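Local coordinates for putative type 11 methyltransferase (Sulfolobus solfataricus, PDB 3I9F), which probably transfers methyl groups from S-adenosylmethionine to an acceptor that is not established, and binds zinc ions, at residues 52-55 / 56-59; 79-82 / 83-87. One frame throughout, in Å; residues are numbered along the deposited sequence.

Contact 1. Residues 52-55 / 56-59; sequences LKEV and KEKF. With ZN (zinc ion), chain H.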
loop_
_atom_site.group_PDB
_atom_site.type_symbol
_atom_site.label_atom_id
_atom_site.label_comp_id
_atom_site.label_asym_id
_atom_site.label_seq_id
_atom_site.Cartn_x
_atom_site.Cartn_y
_atom_site.Cartn_z
ATOM N N LEU B 52 -5.052 12.774 0.148
ATOM C CA LEU B 52 -4.984 11.425 0.696
ATOM C C LEU B 52 -5.244 11.422 2.195
ATOM O O LEU B 52 -5.853 10.500 2.719
ATOM C CB LEU B 52 -3.636 10.769 0.404
ATOM C CG LEU B 52 -3.395 10.347 -1.047
ATOM C CD1 LEU B 52 -2.072 9.525 -1.225
ATOM C CD2 LEU B 52 -4.619 9.598 -1.592
ATOM N N LYS B 53 -4.775 12.455 2.873
ATOM C CA LYS B 53 -4.923 12.550 4.305
ATOM C C LYS B 53 -6.414 12.512 4.687
ATOM O O LYS B 53 -6.811 11.741 5.563
ATOM C CB LYS B 53 -4.281 13.844 4.801
ATOM C CG LYS B 53 -3.365 13.669 5.985
ATOM C CD LYS B 53 -1.856 13.612 5.561
ATOM C CE LYS B 53 -1.059 14.900 5.887
ATOM N NZ LYS B 53 -0.037 14.696 6.985
ATOM N N GLU B 54 -7.212 13.332 3.998
ATOM C CA GLU B 54 -8.648 13.401 4.171
ATOM C C GLU B 54 -9.304 12.074 3.857
ATOM O O GLU B 54 -10.248 11.696 4.525
ATOM C CB GLU B 54 -9.263 14.515 3.298
ATOM C CG GLU B 54 -8.839 15.977 3.691
ATOM C CD GLU B 54 -8.984 16.279 5.195
ATOM O OE1 GLU B 54 -10.023 15.945 5.738
ATOM O OE2 GLU B 54 -8.104 16.862 5.853
ATOM N N VAL B 55 -8.814 11.349 2.861
ATOM C CA VAL B 55 -9.335 9.992 2.620
ATOM C C VAL B 55 -9.004 9.054 3.793
ATOM O O VAL B 55 -9.859 8.346 4.261
ATOM C CB VAL B 55 -8.843 9.393 1.284
ATOM C CG1 VAL B 55 -9.092 7.878 1.239
ATOM C CG2 VAL B 55 -9.507 10.114 0.096
ATOM N N LYS B 56 -7.785 9.087 4.296
ATOM C CA LYS B 56 -7.409 8.289 5.474
ATOM C C LYS B 56 -8.234 8.631 6.714
ATOM O O LYS B 56 -8.458 7.784 7.529
ATOM C CB LYS B 56 -5.921 8.494 5.847
ATOM C CG LYS B 56 -4.942 7.713 4.994
ATOM C CD LYS B 56 -3.464 8.088 5.282
ATOM C CE LYS B 56 -2.884 9.019 4.215
ATOM N NZ LYS B 56 -1.735 9.774 4.740
ATOM N N GLU B 57 -8.616 9.887 6.877
ATOM C CA GLU B 57 -9.284 10.333 8.096
ATOM C C GLU B 57 -10.718 9.798 8.128
ATOM O O GLU B 57 -11.255 9.568 9.204
ATOM C CB GLU B 57 -9.229 11.875 8.228
ATOM C CG GLU B 57 -7.880 12.428 8.763
ATOM C CD GLU B 57 -7.704 13.939 8.550
ATOM O OE1 GLU B 57 -8.393 14.515 7.705
ATOM O OE2 GLU B 57 -6.882 14.582 9.228
ATOM N N LYS B 58 -11.295 9.547 6.950
ATOM C CA LYS B 58 -12.710 9.151 6.783
ATOM C C LYS B 58 -12.984 7.682 6.437
ATOM O O LYS B 58 -14.134 7.218 6.586
ATOM C CB LYS B 58 -13.362 9.997 5.672
ATOM C CG LYS B 58 -13.571 11.460 6.050
ATOM C CD LYS B 58 -14.497 12.186 5.056
ATOM C CE LYS B 58 -13.750 12.788 3.852
ATOM N NZ LYS B 58 -13.297 14.192 4.115
ATOM N N PHE B 59 -11.968 6.973 5.933
ATOM C CA PHE B 59 -12.143 5.634 5.396
ATOM C C PHE B 59 -10.922 4.782 5.679
ATOM O O PHE B 59 -10.036 4.675 4.840
ATOM C CB PHE B 59 -12.335 5.687 3.887
ATOM C CG PHE B 59 -13.579 6.406 3.428
ATOM C CD1 PHE B 59 -14.842 5.940 3.771
ATOM C CD2 PHE B 59 -13.482 7.503 2.590
ATOM C CE1 PHE B 59 -15.994 6.585 3.313
ATOM C CE2 PHE B 59 -14.606 8.154 2.131
ATOM C CZ PHE B 59 -15.876 7.694 2.488
HETATM ZN ZN ZN H . -7.779 16.340 7.605
#
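E54 and E57, one helical turn apart near the C-terminal end of helix 49-58, clamp a zinc ion in an i, i+3 carboxylate pair on the crossover helix of a beta-alpha-beta unit. E54 binds through OE2 alone, 1.9 Å from the zinc. E57 is lopsidedly bidentate, with OE1 at 1.9 Å and OE2 at 2.6 Å from the metal. The carboxylate planes stand 73° apart, and the cation probably offsets the repulsion expected between two such acids. E57 runs extended beyond CG (chi2 165°), whereas E54 folds back at chi2 (-49°), which brings both groups to one metal. Behind them the helix backbone fixes the spacing: E57 N donates to K53 O at 2.9 Å, and K56 N to L52 O at 2.9 Å. K56 lays its aliphatic chain past that L52 carbonyl and packs on T64 and on P72 of the second subunit. An alanine in place of K56 lacks the chain beyond CB, which would probably leave much of L52 O uncovered and open a gap against that neighbouring proline. Where the helix ends, V55 O accepts from K58 N at 3.3 Å, the donor standing well above the carbonyl plane, and more weakly from F59 N at 3.0 Å.

Contact 2. Residues 79-82 / 83-87; sequences ILFA and NSFHD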
loop_
_atom_site.group_PDB
_atom_site.type_symbol
_atom_site.label_atom_id
_atom_site.label_comp_id
_atom_site.label_asym_id
_atom_site.label_seq_id
_atom_site.Cartn_x
_atom_site.Cartn_y
_atom_site.Cartn_z
ATOM N N ILE B 79 -10.514 -0.175 -12.387
ATOM C CA ILE B 79 -9.756 1.050 -12.184
ATOM C C ILE B 79 -10.648 2.192 -12.633
ATOM O O ILE B 79 -11.059 2.238 -13.784
ATOM C CB ILE B 79 -8.478 1.059 -13.060
ATOM C CG1 ILE B 79 -7.520 -0.041 -12.622
ATOM C CG2 ILE B 79 -7.790 2.401 -12.977
ATOM C CD1 ILE B 79 -6.413 -0.283 -13.572
ATOM N N LEU B 80 -10.948 3.106 -11.728
ATOM C CA LEU B 80 -11.738 4.272 -12.067
ATOM C C LEU B 80 -10.834 5.490 -12.277
ATOM O O LEU B 80 -9.937 5.789 -11.470
ATOM C CB LEU B 80 -12.728 4.573 -10.956
ATOM C CG LEU B 80 -13.550 5.859 -11.075
ATOM C CD1 LEU B 80 -14.514 5.818 -12.252
ATOM C CD2 LEU B 80 -14.298 6.145 -9.776
ATOM N N PHE B 81 -11.119 6.205 -13.359
ATOM C CA PHE B 81 -10.560 7.529 -13.628
ATOM C C PHE B 81 -11.714 8.480 -13.698
ATOM O O PHE B 81 -12.347 8.602 -14.718
ATOM C CB PHE B 81 -9.830 7.525 -14.960
ATOM C CG PHE B 81 -8.473 6.888 -14.919
ATOM C CD1 PHE B 81 -7.378 7.587 -14.441
ATOM C CD2 PHE B 81 -8.282 5.642 -15.407
ATOM C CE1 PHE B 81 -6.147 7.041 -14.427
ATOM C CE2 PHE B 81 -7.036 5.054 -15.395
ATOM C CZ PHE B 81 -5.969 5.746 -14.896
ATOM N N ALA B 82 -11.986 9.154 -12.591
ATOM C CA ALA B 82 -13.095 10.099 -12.477
ATOM C C ALA B 82 -12.628 11.536 -12.527
ATOM O O ALA B 82 -12.196 12.099 -11.521
ATOM C CB ALA B 82 -13.880 9.849 -11.143
ATOM N N ASN B 83 -12.772 12.145 -13.688
ATOM C CA ASN B 83 -12.348 13.540 -13.925
ATOM C C ASN B 83 -10.926 13.782 -13.582
ATOM O O ASN B 83 -10.605 14.858 -13.124
ATOM C CB ASN B 83 -13.218 14.504 -13.146
ATOM C CG ASN B 83 -14.689 14.245 -13.395
ATOM O OD1 ASN B 83 -15.159 14.285 -14.556
ATOM N ND2 ASN B 83 -15.402 13.898 -12.351
ATOM N N SER B 84 -10.080 12.781 -13.765
ATOM C CA SER B 84 -8.734 12.852 -13.220
ATOM C C SER B 84 -7.635 12.601 -14.247
ATOM O O SER B 84 -6.553 13.054 -14.038
ATOM C CB SER B 84 -8.566 11.910 -12.019
ATOM O OG SER B 84 -8.745 10.563 -12.410
ATOM N N PHE B 85 -7.888 11.876 -15.326
ATOM C CA PHE B 85 -6.829 11.559 -16.263
ATOM C C PHE B 85 -6.315 12.778 -16.999
ATOM O O PHE B 85 -5.125 12.917 -17.211
ATOM C CB PHE B 85 -7.288 10.521 -17.271
ATOM C CG PHE B 85 -6.202 9.977 -18.129
ATOM C CD1 PHE B 85 -5.311 9.047 -17.626
ATOM C CD2 PHE B 85 -6.087 10.368 -19.456
ATOM C CE1 PHE B 85 -4.319 8.516 -18.417
ATOM C CE2 PHE B 85 -5.083 9.847 -20.277
ATOM C CZ PHE B 85 -4.187 8.933 -19.747
ATOM N N HIS B 86 -7.211 13.660 -17.394
ATOM C CA HIS B 86 -6.838 14.743 -18.266
ATOM C C HIS B 86 -5.756 15.637 -17.713
ATOM O O HIS B 86 -4.934 16.135 -18.468
ATOM C CB HIS B 86 -8.042 15.560 -18.716
ATOM C CG HIS B 86 -8.765 16.258 -17.617
ATOM N ND1 HIS B 86 -9.959 15.792 -17.111
ATOM C CD2 HIS B 86 -8.489 17.405 -16.948
ATOM C CE1 HIS B 86 -10.376 16.613 -16.162
ATOM N NE2 HIS B 86 -9.504 17.599 -16.043
ATOM N N ASP B 87 -5.670 15.805 -16.408
ATOM C CA ASP B 87 -4.568 16.622 -15.903
ATOM C C ASP B 87 -3.491 15.859 -15.154
ATOM O O ASP B 87 -2.649 16.456 -14.516
ATOM C CB ASP B 87 -5.092 17.846 -15.133
ATOM C CG ASP B 87 -6.044 17.493 -14.007
ATOM O OD1 ASP B 87 -6.411 16.298 -13.830
ATOM O OD2 ASP B 87 -6.450 18.459 -13.315
HETATM O O HOH W 1 -10.718 10.757 -16.142
#
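F81 and F85 form a T-shaped aromatic pair: the edge of F85 is directed at a face of F81, with centroids 5.5 Å apart and planes at 83°. The touching atoms are F85 CD1 and F81 CE1, 3.9 Å from each other. F85 CB also lies near F81 CD1, and the approach therefore involves the base of the side chain as well as the ring. Further aromatic and aliphatic groups pack against the pair: Y24 stacks on F81, W136 meets F85 edge-to-face, and V94 of helix 91-101 touches both phenylalanines. This is the C-terminal end of strand 76-82, the fourth strand of a Rossmann-like methyltransferase sheet in the order 3-2-1-4-5-7-6, where the chain leaves the sheet on its way to helix 91-101. Polar contacts across the bend include a water bridge. One water accepts from F85 N at 3.2 Å and donates, weakly, to F81 O at 3.1 Å, linking the end of the strand to the returning loop. The S84 hydroxyl sits at the edge of the F81 ring, near its plane, with OG 3.9 Å from F81 CD1; a chi1 of 63° turns it back over the strand, and its hydrogen bond is to Y24 O on the adjoining strand 19-24. The turn itself is made at N83, whose backbone is left-handed helical. Its side chain folds beside the preceding peptide, N83 CB standing 3.1 Å from A82 O.

In the fold
Following the chain from the N terminus, strand 39-45 leads into helix 49-58, whose last turns hold contact 1; the chain then returns to the sheet as strand 63-65, outermost on that side within this chain. Contact 2 comes later, where strand 76-82 passes into the loop before helix 91-101. Both are local, each joining adjoining segments, so neither closes a long loop, and they follow in series without nesting or crossing. The centres of contacts 1 and 2 lie about 19 Å apart. Contact 1 is peripheral, its centre about 19 Å from the centre of the chain, and reaches the second subunit; contact 2, about 5 Å from that centre, ties the end of strand 76-82, between strands 19-24 and 106-113, to the following loop.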